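PDB 3TAW: hypothetical glycoside hydrolase from Parabacteroides distasonis, which is of unknown function but belongs to a carbohydrate-active enzyme family built on the five-bladed beta-propeller fold. Local coordinates for residues A55-G60 with V328-K333; A124-G129 with Q190-V195; C36-D41 with F102-D107; D107-N112 with W156-P161. All coordinates share one frame; numbering follows the deposited sequence. Where two conformers were deposited one is given.

Contact 1 of 4, residues A55-G60 with V328-K333; sequences ATIYDG and VYYRNK. With EDO (1,2-ethanediol), chain J; EDO (1,2-ethanediol), chain I.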
# COMPACT_ATOMS: atom_id res chain seq x y z
N ALA A 55 -2.38 -6.83 -2.52
CA ALA A 55 -2.76 -7.88 -3.44
C ALA A 55 -1.55 -8.59 -3.99
O ALA A 55 -0.48 -7.99 -4.17
CB ALA A 55 -3.60 -7.35 -4.60
N THR A 56 -1.72 -9.87 -4.24
CA THR A 56 -0.67 -10.65 -4.85
C THR A 56 -1.30 -11.85 -5.57
O THR A 56 -2.52 -11.97 -5.64
CB THR A 56 0.45 -11.04 -3.84
OG1 THR A 56 1.61 -11.50 -4.55
CG2 THR A 56 -0.02 -12.10 -2.80
N ILE A 57 -0.47 -12.72 -6.12
CA ILE A 57 -0.93 -13.95 -6.79
C ILE A 57 -0.27 -15.09 -6.06
O ILE A 57 0.93 -15.07 -5.83
CB ILE A 57 -0.54 -13.98 -8.30
CG1 ILE A 57 -1.27 -12.84 -9.03
CG2 ILE A 57 -0.89 -15.36 -8.96
CD1 ILE A 57 -0.86 -12.64 -10.45
N TYR A 58 -1.08 -16.08 -5.70
CA TYR A 58 -0.61 -17.28 -5.02
C TYR A 58 -1.50 -18.45 -5.44
O TYR A 58 -2.73 -18.32 -5.45
CB TYR A 58 -0.69 -17.08 -3.51
CG TYR A 58 -0.35 -18.32 -2.72
CD1 TYR A 58 0.90 -18.89 -2.81
CD2 TYR A 58 -1.29 -18.94 -1.90
CE1 TYR A 58 1.23 -20.01 -2.10
CE2 TYR A 58 -0.97 -20.07 -1.18
CZ TYR A 58 0.29 -20.60 -1.28
OH TYR A 58 0.60 -21.76 -0.60
N ASP A 59 -0.88 -19.59 -5.74
CA ASP A 59 -1.59 -20.82 -6.06
C ASP A 59 -2.67 -20.61 -7.11
O ASP A 59 -3.81 -21.07 -6.95
CB ASP A 59 -2.17 -21.48 -4.79
CG ASP A 59 -2.42 -22.97 -4.94
OD1 ASP A 59 -2.04 -23.55 -5.96
OD2 ASP A 59 -2.97 -23.58 -4.00
N GLY A 60 -2.31 -19.90 -8.17
CA GLY A 60 -3.18 -19.70 -9.33
C GLY A 60 -4.27 -18.65 -9.19
O GLY A 60 -5.03 -18.44 -10.13
N VAL A 328 -1.92 -6.33 -9.38
CA VAL A 328 -1.48 -7.60 -9.93
C VAL A 328 -1.74 -7.66 -11.44
O VAL A 328 -2.67 -7.03 -11.95
CB VAL A 328 -2.16 -8.82 -9.25
CG1 VAL A 328 -1.76 -8.92 -7.77
CG2 VAL A 328 -3.70 -8.77 -9.41
N TYR A 329 -0.92 -8.45 -12.13
CA TYR A 329 -1.11 -8.77 -13.53
C TYR A 329 -1.60 -10.22 -13.60
O TYR A 329 -0.86 -11.15 -13.24
CB TYR A 329 0.23 -8.63 -14.27
CG TYR A 329 0.08 -8.81 -15.74
CD1 TYR A 329 -0.56 -7.85 -16.50
CD2 TYR A 329 0.56 -9.95 -16.38
CE1 TYR A 329 -0.72 -8.00 -17.87
CE2 TYR A 329 0.41 -10.11 -17.74
CZ TYR A 329 -0.24 -9.14 -18.47
OH TYR A 329 -0.40 -9.27 -19.83
N TYR A 330 -2.84 -10.40 -14.01
CA TYR A 330 -3.54 -11.70 -13.90
C TYR A 330 -4.42 -11.87 -15.12
O TYR A 330 -5.11 -10.94 -15.51
CB TYR A 330 -4.40 -11.71 -12.65
CG TYR A 330 -5.01 -13.03 -12.28
CD1 TYR A 330 -4.24 -14.03 -11.71
CD2 TYR A 330 -6.37 -13.27 -12.46
CE1 TYR A 330 -4.80 -15.26 -11.35
CE2 TYR A 330 -6.95 -14.47 -12.09
CZ TYR A 330 -6.16 -15.48 -11.54
OH TYR A 330 -6.72 -16.71 -11.18
N ARG A 331 -4.37 -13.04 -15.74
CA ARG A 331 -5.18 -13.30 -16.94
C ARG A 331 -5.06 -12.15 -17.95
O ARG A 331 -6.05 -11.64 -18.46
CB ARG A 331 -6.64 -13.55 -16.56
CG ARG A 331 -6.83 -14.73 -15.66
CD ARG A 331 -8.32 -14.89 -15.22
NE ARG A 331 -9.23 -15.07 -16.36
CZ ARG A 331 -10.54 -15.28 -16.25
NH1 ARG A 331 -11.12 -15.34 -15.05
NH2 ARG A 331 -11.28 -15.42 -17.35
N ASN A 332 -3.83 -11.72 -18.18
CA ASN A 332 -3.49 -10.74 -19.20
C ASN A 332 -4.04 -9.33 -18.99
O ASN A 332 -4.07 -8.51 -19.93
CB ASN A 332 -3.82 -11.29 -20.59
CG ASN A 332 -2.86 -12.41 -20.99
OD1 ASN A 332 -1.68 -12.16 -21.20
ND2 ASN A 332 -3.35 -13.61 -21.04
N LYS A 333 -4.41 -9.03 -17.75
CA LYS A 333 -4.88 -7.68 -17.39
C LYS A 333 -4.29 -7.23 -16.05
O LYS A 333 -3.87 -8.05 -15.22
CB LYS A 333 -6.41 -7.66 -17.27
CG LYS A 333 -7.19 -8.02 -18.55
CD LYS A 333 -8.70 -8.02 -18.25
CE LYS A 333 -9.57 -8.30 -19.48
NZ LYS A 333 -9.99 -7.04 -20.18
C1 EDO J . -0.87 -14.30 -15.18
O1 EDO J . -2.16 -14.83 -14.80
C2 EDO J . -1.02 -13.15 -16.18
O2 EDO J . -1.71 -13.52 -17.39
C1 EDO I . 2.18 -8.13 -6.12
O1 EDO I . 2.87 -9.39 -6.19
C2 EDO I . 2.99 -7.00 -6.78
O2 EDO I . 2.28 -5.74 -6.82

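Contact 2 of 4, residues A124-G129 with Q190-V195; sequences AMTEDG and QVIAKV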
# COMPACT_ATOMS: atom_id res chain seq x y z
N ALA A 124 4.84 -7.98 -2.09
CA ALA A 124 5.50 -8.38 -3.33
C ALA A 124 6.20 -9.71 -3.09
O ALA A 124 6.41 -10.12 -1.94
CB ALA A 124 6.52 -7.32 -3.83
N MSE A 125 6.55 -10.38 -4.17
CA MSE A 125 7.11 -11.74 -4.08
C MSE A 125 8.49 -11.83 -4.71
O MSE A 125 8.70 -11.30 -5.79
CB MSE A 125 6.19 -12.73 -4.78
CG MSE A 125 6.53 -14.16 -4.48
SE MSE A 125 5.57 -15.38 -5.69
CE MSE A 125 6.58 -15.00 -7.35
N THR A 126 9.41 -12.55 -4.06
CA THR A 126 10.73 -12.80 -4.66
C THR A 126 10.66 -13.87 -5.73
O THR A 126 9.65 -14.58 -5.83
CB THR A 126 11.77 -13.23 -3.62
OG1 THR A 126 11.41 -14.51 -3.09
CG2 THR A 126 11.84 -12.22 -2.49
N GLU A 127 11.71 -13.97 -6.53
CA GLU A 127 11.77 -14.98 -7.57
C GLU A 127 11.69 -16.38 -6.98
O GLU A 127 11.17 -17.27 -7.63
CB GLU A 127 13.04 -14.85 -8.42
CG GLU A 127 13.11 -13.57 -9.20
CD GLU A 127 14.26 -13.50 -10.17
OE1 GLU A 127 15.00 -14.49 -10.31
OE2 GLU A 127 14.45 -12.45 -10.81
N ASP A 128 12.20 -16.58 -5.76
CA ASP A 128 12.15 -17.90 -5.13
C ASP A 128 10.88 -18.15 -4.32
O ASP A 128 10.78 -19.15 -3.58
CB ASP A 128 13.42 -18.19 -4.32
CG ASP A 128 13.47 -17.50 -2.98
OD1 ASP A 128 12.72 -16.53 -2.74
OD2 ASP A 128 14.28 -17.93 -2.13
N GLY A 129 9.90 -17.26 -4.47
CA GLY A 129 8.55 -17.50 -3.96
C GLY A 129 8.29 -17.05 -2.53
O GLY A 129 7.32 -17.51 -1.89
N GLN A 190 5.41 -11.33 -11.82
CA GLN A 190 5.84 -10.11 -11.13
C GLN A 190 6.65 -10.45 -9.88
O GLN A 190 6.14 -11.11 -8.96
CB GLN A 190 4.64 -9.25 -10.77
CG GLN A 190 5.05 -7.86 -10.22
CD GLN A 190 3.90 -6.87 -10.17
OE1 GLN A 190 2.74 -7.25 -10.39
NE2 GLN A 190 4.20 -5.58 -9.89
N VAL A 191 7.92 -10.05 -9.90
CA VAL A 191 8.86 -10.38 -8.83
C VAL A 191 9.66 -9.17 -8.37
O VAL A 191 9.93 -8.23 -9.14
CB VAL A 191 9.87 -11.46 -9.29
CG1 VAL A 191 9.16 -12.79 -9.60
CG2 VAL A 191 10.66 -11.00 -10.53
N ILE A 192 10.06 -9.21 -7.10
CA ILE A 192 10.96 -8.20 -6.53
C ILE A 192 12.25 -8.16 -7.38
O ILE A 192 12.78 -9.20 -7.80
CB ILE A 192 11.20 -8.48 -5.04
CG1 ILE A 192 9.91 -8.28 -4.25
CG2 ILE A 192 12.34 -7.60 -4.49
CD1 ILE A 192 9.93 -8.92 -2.81
N ALA A 193 12.70 -6.94 -7.69
CA ALA A 193 13.82 -6.70 -8.59
C ALA A 193 14.84 -5.83 -7.91
O ALA A 193 14.49 -4.74 -7.42
CB ALA A 193 13.33 -6.01 -9.84
N LYS A 194 16.10 -6.26 -7.93
CA LYS A 194 17.19 -5.40 -7.45
C LYS A 194 17.45 -4.27 -8.43
O LYS A 194 17.25 -4.42 -9.64
CB LYS A 194 18.49 -6.22 -7.29
CG LYS A 194 18.41 -7.21 -6.15
CD LYS A 194 19.67 -8.08 -6.08
CE LYS A 194 19.70 -8.93 -4.82
NZ LYS A 194 20.99 -9.70 -4.80
N VAL A 195 17.92 -3.15 -7.88
CA VAL A 195 18.35 -2.01 -8.65
C VAL A 195 19.79 -1.74 -8.23
O VAL A 195 20.06 -1.54 -7.03
CB VAL A 195 17.46 -0.77 -8.41
CG1 VAL A 195 17.96 0.42 -9.29
CG2 VAL A 195 15.97 -1.11 -8.68
O HOH W 1 5.68 -9.44 -6.70
O HOH W 2 13.29 -11.52 -6.26
O HOH W 3 14.17 -10.00 -10.10

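Contact 3 of 4, residues C36-D41 with F102-D107; sequences CPMRED and FYPAKD. With EDO (1,2-ethanediol), chain N; ACT (acetate ion), chain E.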
# COMPACT_ATOMS: atom_id res chain seq x y z
N CYS A 36 -9.23 -13.42 19.29
CA CYS A 36 -8.06 -12.55 19.25
C CYS A 36 -7.08 -12.86 20.37
O CYS A 36 -7.44 -12.81 21.56
CB CYS A 36 -8.51 -11.11 19.40
SG CYS A 36 -7.11 -9.94 19.49
N PRO A 37 -5.82 -13.19 20.03
CA PRO A 37 -4.84 -13.52 21.05
C PRO A 37 -4.30 -12.30 21.80
O PRO A 37 -3.68 -12.47 22.84
CB PRO A 37 -3.71 -14.19 20.26
CG PRO A 37 -3.78 -13.58 18.95
CD PRO A 37 -5.24 -13.28 18.67
N MSE A 38 -4.52 -11.11 21.25
CA MSE A 38 -4.12 -9.85 21.91
C MSE A 38 -5.12 -9.52 23.02
O MSE A 38 -4.72 -9.24 24.15
CB MSE A 38 -4.03 -8.70 20.89
CG MSE A 38 -3.70 -7.33 21.50
SE MSE A 38 -3.75 -5.90 20.23
CE MSE A 38 -5.63 -5.62 20.15
N ARG A 39 -6.42 -9.56 22.68
CA ARG A 39 -7.52 -9.29 23.61
C ARG A 39 -7.85 -10.51 24.48
O ARG A 39 -8.43 -10.38 25.57
CB ARG A 39 -8.79 -8.89 22.84
CG ARG A 39 -8.66 -7.67 21.89
CD ARG A 39 -8.54 -6.38 22.67
NE ARG A 39 -8.71 -5.18 21.85
CZ ARG A 39 -8.32 -3.97 22.24
NH1 ARG A 39 -7.74 -3.82 23.42
NH2 ARG A 39 -8.48 -2.91 21.46
N GLU A 40 -7.48 -11.71 23.99
CA GLU A 40 -7.94 -12.97 24.60
C GLU A 40 -9.47 -12.94 24.70
O GLU A 40 -10.07 -13.15 25.76
CB GLU A 40 -7.24 -13.29 25.93
CG GLU A 40 -5.73 -13.48 25.69
CD GLU A 40 -4.92 -13.94 26.85
OE1 GLU A 40 -5.42 -13.98 28.00
OE2 GLU A 40 -3.73 -14.27 26.61
N ASP A 41 -10.08 -12.74 23.55
CA ASP A 41 -11.52 -12.56 23.46
C ASP A 41 -11.97 -12.75 22.03
O ASP A 41 -11.24 -12.43 21.09
CB ASP A 41 -11.90 -11.14 23.92
CG ASP A 41 -13.39 -10.96 24.11
OD1 ASP A 41 -14.05 -11.93 24.53
OD2 ASP A 41 -13.89 -9.83 23.89
N PHE A 102 -3.32 -12.11 9.29
CA PHE A 102 -2.25 -11.31 9.92
C PHE A 102 -2.88 -10.37 10.93
O PHE A 102 -3.93 -9.78 10.67
CB PHE A 102 -1.49 -10.55 8.84
CG PHE A 102 -0.12 -10.12 9.25
CD1 PHE A 102 0.94 -11.00 9.19
CD2 PHE A 102 0.13 -8.83 9.68
CE1 PHE A 102 2.22 -10.62 9.56
CE2 PHE A 102 1.41 -8.44 10.06
CZ PHE A 102 2.47 -9.33 9.97
N TYR A 103 -2.27 -10.29 12.11
CA TYR A 103 -2.90 -9.59 13.24
C TYR A 103 -1.90 -9.42 14.38
O TYR A 103 -0.89 -10.13 14.45
CB TYR A 103 -4.12 -10.40 13.74
CG TYR A 103 -3.84 -11.86 13.85
CD1 TYR A 103 -3.26 -12.38 14.99
CD2 TYR A 103 -4.10 -12.72 12.77
CE1 TYR A 103 -2.97 -13.74 15.09
CE2 TYR A 103 -3.80 -14.05 12.85
CZ TYR A 103 -3.23 -14.57 14.02
OH TYR A 103 -2.92 -15.90 14.11
N PRO A 104 -2.18 -8.46 15.28
CA PRO A 104 -1.33 -8.31 16.45
C PRO A 104 -1.55 -9.49 17.41
O PRO A 104 -2.65 -10.08 17.43
CB PRO A 104 -1.83 -7.00 17.06
CG PRO A 104 -3.28 -6.94 16.69
CD PRO A 104 -3.32 -7.51 15.29
N ALA A 105 -0.53 -9.84 18.18
CA ALA A 105 -0.60 -11.01 19.02
C ALA A 105 0.39 -10.86 20.16
O ALA A 105 1.08 -9.84 20.25
CB ALA A 105 -0.28 -12.26 18.19
N LYS A 106 0.46 -11.86 21.04
CA LYS A 106 1.45 -11.85 22.13
C LYS A 106 2.73 -12.50 21.59
O LYS A 106 3.15 -13.60 22.00
CB LYS A 106 0.88 -12.55 23.37
CG LYS A 106 -0.30 -11.78 23.95
CD LYS A 106 -0.76 -12.26 25.33
CE LYS A 106 -1.92 -11.36 25.81
NZ LYS A 106 -2.46 -11.75 27.14
N ASP A 107 3.32 -11.81 20.62
CA ASP A 107 4.50 -12.30 19.90
C ASP A 107 5.62 -11.28 20.05
O ASP A 107 5.51 -10.34 20.87
CB ASP A 107 4.16 -12.60 18.42
CG ASP A 107 3.66 -11.37 17.66
OD1 ASP A 107 3.93 -10.23 18.09
OD2 ASP A 107 2.96 -11.58 16.64
C1 EDO N . -0.20 -14.27 12.35
O1 EDO N . 0.92 -14.46 11.49
C2 EDO N . 0.09 -13.04 13.19
O2 EDO N . 0.10 -11.87 12.36
C ACT E . -2.96 -17.02 17.31
O ACT E . -4.18 -16.95 16.98
OXT ACT E . -2.09 -16.89 16.40
CH3 ACT E . -2.53 -17.25 18.73
O HOH W 4 -5.17 -10.03 27.14

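Contact 4 of 4, residues D107-N112 with W156-P161; sequences DNQAEN and WTKFGP. With EDO (1,2-ethanediol), chain L.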
# COMPACT_ATOMS: atom_id res chain seq x y z
N ASP A 107 3.32 -11.81 20.62
CA ASP A 107 4.50 -12.30 19.90
C ASP A 107 5.62 -11.28 20.05
O ASP A 107 5.51 -10.34 20.87
CB ASP A 107 4.16 -12.60 18.42
CG ASP A 107 3.66 -11.37 17.66
OD1 ASP A 107 3.93 -10.23 18.09
OD2 ASP A 107 2.96 -11.58 16.64
N ASN A 108 6.69 -11.44 19.28
CA ASN A 108 7.87 -10.58 19.38
C ASN A 108 7.61 -9.10 19.05
O ASN A 108 8.45 -8.25 19.33
CB ASN A 108 9.00 -11.13 18.47
CG ASN A 108 8.60 -11.20 16.98
OD1 ASN A 108 7.52 -11.68 16.62
ND2 ASN A 108 9.52 -10.77 16.11
N GLN A 109 6.48 -8.79 18.43
CA GLN A 109 6.15 -7.42 18.03
C GLN A 109 5.03 -6.82 18.84
O GLN A 109 4.49 -5.78 18.46
CB GLN A 109 5.80 -7.36 16.53
CG GLN A 109 6.92 -7.80 15.64
CD GLN A 109 8.18 -7.01 15.87
OE1 GLN A 109 8.16 -5.79 15.94
NE2 GLN A 109 9.31 -7.72 16.01
N ALA A 110 4.71 -7.43 19.98
CA ALA A 110 3.51 -7.05 20.71
C ALA A 110 3.49 -5.57 21.09
O ALA A 110 2.47 -4.92 20.92
CB ALA A 110 3.31 -7.95 21.95
N GLU A 111 4.61 -5.05 21.58
CA GLU A 111 4.66 -3.65 22.02
C GLU A 111 4.41 -2.66 20.88
O GLU A 111 3.75 -1.64 21.08
CB GLU A 111 5.98 -3.29 22.71
CG GLU A 111 5.87 -1.99 23.50
CD GLU A 111 7.20 -1.49 24.04
OE1 GLU A 111 8.25 -1.75 23.42
OE2 GLU A 111 7.18 -0.81 25.09
N ASN A 112 4.92 -2.97 19.70
CA ASN A 112 4.80 -2.06 18.57
C ASN A 112 3.42 -2.11 17.91
O ASN A 112 3.01 -1.16 17.25
CB ASN A 112 5.85 -2.36 17.51
CG ASN A 112 7.25 -1.94 17.91
OD1 ASN A 112 7.50 -1.55 19.06
ND2 ASN A 112 8.18 -2.04 16.95
N TRP A 156 3.50 -16.69 8.86
CA TRP A 156 4.33 -15.50 8.75
C TRP A 156 5.40 -15.46 9.83
O TRP A 156 5.16 -15.86 10.97
CB TRP A 156 3.49 -14.22 8.87
CG TRP A 156 2.52 -13.99 7.79
CD1 TRP A 156 1.19 -14.32 7.79
CD2 TRP A 156 2.78 -13.35 6.55
NE1 TRP A 156 0.61 -13.93 6.62
CE2 TRP A 156 1.57 -13.32 5.83
CE3 TRP A 156 3.93 -12.81 5.97
CZ2 TRP A 156 1.47 -12.76 4.55
CZ3 TRP A 156 3.83 -12.26 4.70
CH2 TRP A 156 2.61 -12.24 4.00
N THR A 157 6.57 -14.94 9.47
CA THR A 157 7.61 -14.53 10.41
C THR A 157 7.68 -13.01 10.43
O THR A 157 7.88 -12.39 9.38
CB THR A 157 8.95 -15.14 10.01
OG1 THR A 157 8.81 -16.57 10.07
CG2 THR A 157 10.08 -14.69 10.95
N LYS A 158 7.49 -12.43 11.61
CA LYS A 158 7.60 -10.98 11.80
C LYS A 158 9.04 -10.63 12.14
O LYS A 158 9.60 -11.18 13.11
CB LYS A 158 6.66 -10.50 12.90
CG LYS A 158 5.17 -10.68 12.59
CD LYS A 158 4.31 -10.09 13.69
CE LYS A 158 2.84 -10.39 13.48
NZ LYS A 158 1.96 -9.94 14.60
N PHE A 159 9.65 -9.74 11.37
CA PHE A 159 11.03 -9.32 11.61
C PHE A 159 11.17 -7.96 12.28
O PHE A 159 12.28 -7.54 12.64
CB PHE A 159 11.82 -9.35 10.30
CG PHE A 159 12.02 -10.73 9.76
CD1 PHE A 159 13.09 -11.49 10.19
CD2 PHE A 159 11.14 -11.26 8.82
CE1 PHE A 159 13.28 -12.79 9.71
CE2 PHE A 159 11.34 -12.55 8.32
CZ PHE A 159 12.41 -13.32 8.78
N GLY A 160 10.05 -7.30 12.50
CA GLY A 160 10.03 -6.00 13.14
C GLY A 160 10.24 -4.83 12.20
O GLY A 160 10.25 -5.01 10.97
N PRO A 161 10.44 -3.64 12.76
CA PRO A 161 10.53 -2.42 11.96
C PRO A 161 11.63 -2.45 10.91
O PRO A 161 12.74 -2.93 11.17
CB PRO A 161 10.83 -1.33 13.01
CG PRO A 161 10.20 -1.88 14.28
CD PRO A 161 10.45 -3.35 14.21
C1 EDO L . 10.71 -0.32 18.85
O1 EDO L . 10.88 -1.04 17.63
C2 EDO L . 11.83 0.70 19.05
O2 EDO L . 13.10 0.06 19.17

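Contact 1 of 4, residues A55-G60 with V328-K333
Ile57 and Tyr330 meet where the first strands of two neighbouring propeller sheets, 49-58 and 322-330, run to their ends. The short segments 55-58 and 328-330 lie at 40° to each other with axes 7.2 Å apart at closest approach, too far for backbone pairing, so side chains fill the gap. Val328 places CG1 beside its own backbone N, opposite the carbonyl carbon (chi1 -64°), and this branch reaches the backbone of the facing strand, 3.6 Å from Thr56 CA; the methyl of Ala55 touches it as well. Ile57 likewise holds CG1 beside its backbone N and extends from there. Its CG1 packs on Val328 CB, while its terminal CD1 comes in at the edge of the Tyr330 ring, 3.9 Å from CD1 of that ring, and lies 3.2 Å from Tyr329 O, a snug fit. Tyr330 turns its ring opposite its backbone N (chi1 -171°), which carries the hydroxyl across to the loop. There OH donates to Gly60 O over 2.6 Å, in the carbonyl plane and on a lone pair. Ile62 and Tyr335 flank the same ring. Beyond it, an ethanediol takes the amide hydrogens of Arg331 and Asn332 in the type I' turn. The chemistry is thus an aliphatic seam closed at its surface end by one short, in-plane phenol-to-carbonyl bond, which should fix the ring and the loop after strand 49-58 together.

Contact 2 of 4, residues A124-G129 with Q190-V195
The flat group here is the peptide carbonyl of Met125 (a selenomethionine), which Ile192 N approaches obliquely: the 2.8 Å bond from Ile192 N to Met125 O is nearly straight at the hydrogen (163°), yet the donor is tilted 33° out of the carbonyl plane. Val191 CA, 3.2 Å from Met125 O, adds a CH...O contact to the same oxygen. At the second flat group, the carboxylate of Glu127, OE2 forms a salt bridge with Lys186 NZ and accepts from a water. This is a junction between sheets of a beta-propeller: strand 117-125, ending in a type I turn, meets strand 189-192 roughly at right angles where they touch, so a single backbone bond replaces a ladder. Ile192 sets CG1 beside its backbone N and opposite its carbonyl carbon (chi1 -67°), which brings CG1 to 3.5 Å from Ala124 CB and lets CD1 touch Thr126 CG2. Leu216 and Val132 also pack on Ile192. On the other flank Val191 meets the aliphatic part of Glu127, CG2 to CG 3.8 Å, and the bent end of Met125 reaches it through CE. Of the waters, one links Met125 N to Gln190 O, and two donate to Ile192 O, each over 2.8 Å; one of these also accepts from Glu127 N, the other also donates to Glu127 OE2.

Contact 3 of 4, residues C36-D41 with F102-D107
Met38, a selenomethionine, and Pro104 form the apolar centre, with SE lying 3.7 Å from Pro104 CG. Two loops meet here on the surface of the propeller: the tight connection between strands 33-36 and 41-44, which closes as a G1 beta bulge with Glu40 and Asp41 both facing Cys36, and the irregular stretch between strand 95-96 and helix 110-113. The selenium arrives at the proline because CG and SE continue in an extended run from the backbone (chi1 177°) and the chain bends only at its end. Thr80 and Cys114 flank Met38. Next outward, Pro37 CG touches two partners, 3.8 Å from Ala105 CB and 3.9 Å from Tyr103 CE1. Two small molecules border the Tyr103 ring. An ethanediol carbon sits over the centre of one face, and an acetate oxygen lies in plane at the edge, bonded by Tyr103 OH to OXT over 2.6 Å. The acetate methyl in turn rests on Pro37.

The outer edge is polar. Lys106, the central residue of an inverse gamma turn, stretches out fully, passing its CG, CD and CE along Pro37 O. At its tip it crosses Glu40 at about a right angle and forms a salt bridge, NZ to OE2 2.9 Å, whose hydrogen bond is weak by its geometry. A water spans Lys106 NZ and Met38 O. Within the bulged loop, Arg39 N points almost straight at sulfur, donating to Cys36 SG over 3.3 Å at 171°.

Contact 4 of 4, residues D107-N112 with W156-P161
Gln109 and Gly160 make the tight part of this contact: Gly160 CA stands 3.4 Å from CD, OE1 and NE2 of the Gln109 amide alike. The glutamine chain doubles back at chi2 (-56°) to bring that amide in, while its CG lies along Lys158 CB, the two side chains running in opposite directions. Gln137 NE2 donates to Gln109 OE1. Also firmly held is Lys158, whose extended chain delivers NZ to Asp107 OD2 at 2.8 Å, on the syn lone pair. Tyr103 O and Glu113 bind the same ammonium group, and Phe102 adds a cation-pi contact, so the ammonium charge is probably well compensated.

The solvent side is marked by exposed Asn108, which donates from ND2 to Lys158 O over 3.0 Å, fairly straight (161°) but from 45° above the carbonyl plane. At the periphery Asn112 ND2 lies 3.4 Å from Pro161 CG; it bonds to Gln137 OE1 and also to an ethanediol. An Asx turn at Asp107, whose OD1 accepts from Gln109 N from above the carboxylate plane, leads into the short helix 110-113, with Gln109 as N-cap, laid against the outermost strand, 157-161, of a four-stranded antiparallel propeller blade.

How the contacts relate
The contacts fall into two pairs. Contacts 1 and 2 have centres 14 Å apart and touch through Gln190 OE1, which packs near Tyr329 N; contacts 3 and 4 lie 12 Å apart, touch and share Asp107. Between the pairs the centres are 23 to 30 Å apart. Along the chain contact 3 closes before contacts 4 and 2 do, and contact 1, bridging residues 55-60 and 328-333, encloses contacts 2 and 4 and crosses contact 3; contacts 2 and 4 interleave. Contacts 2 and 4 use the two outermost strands, 117-125 and 157-161, of one antiparallel sheet. Contact 1 thus links early and late sheets, as expected for a closed ring of blades.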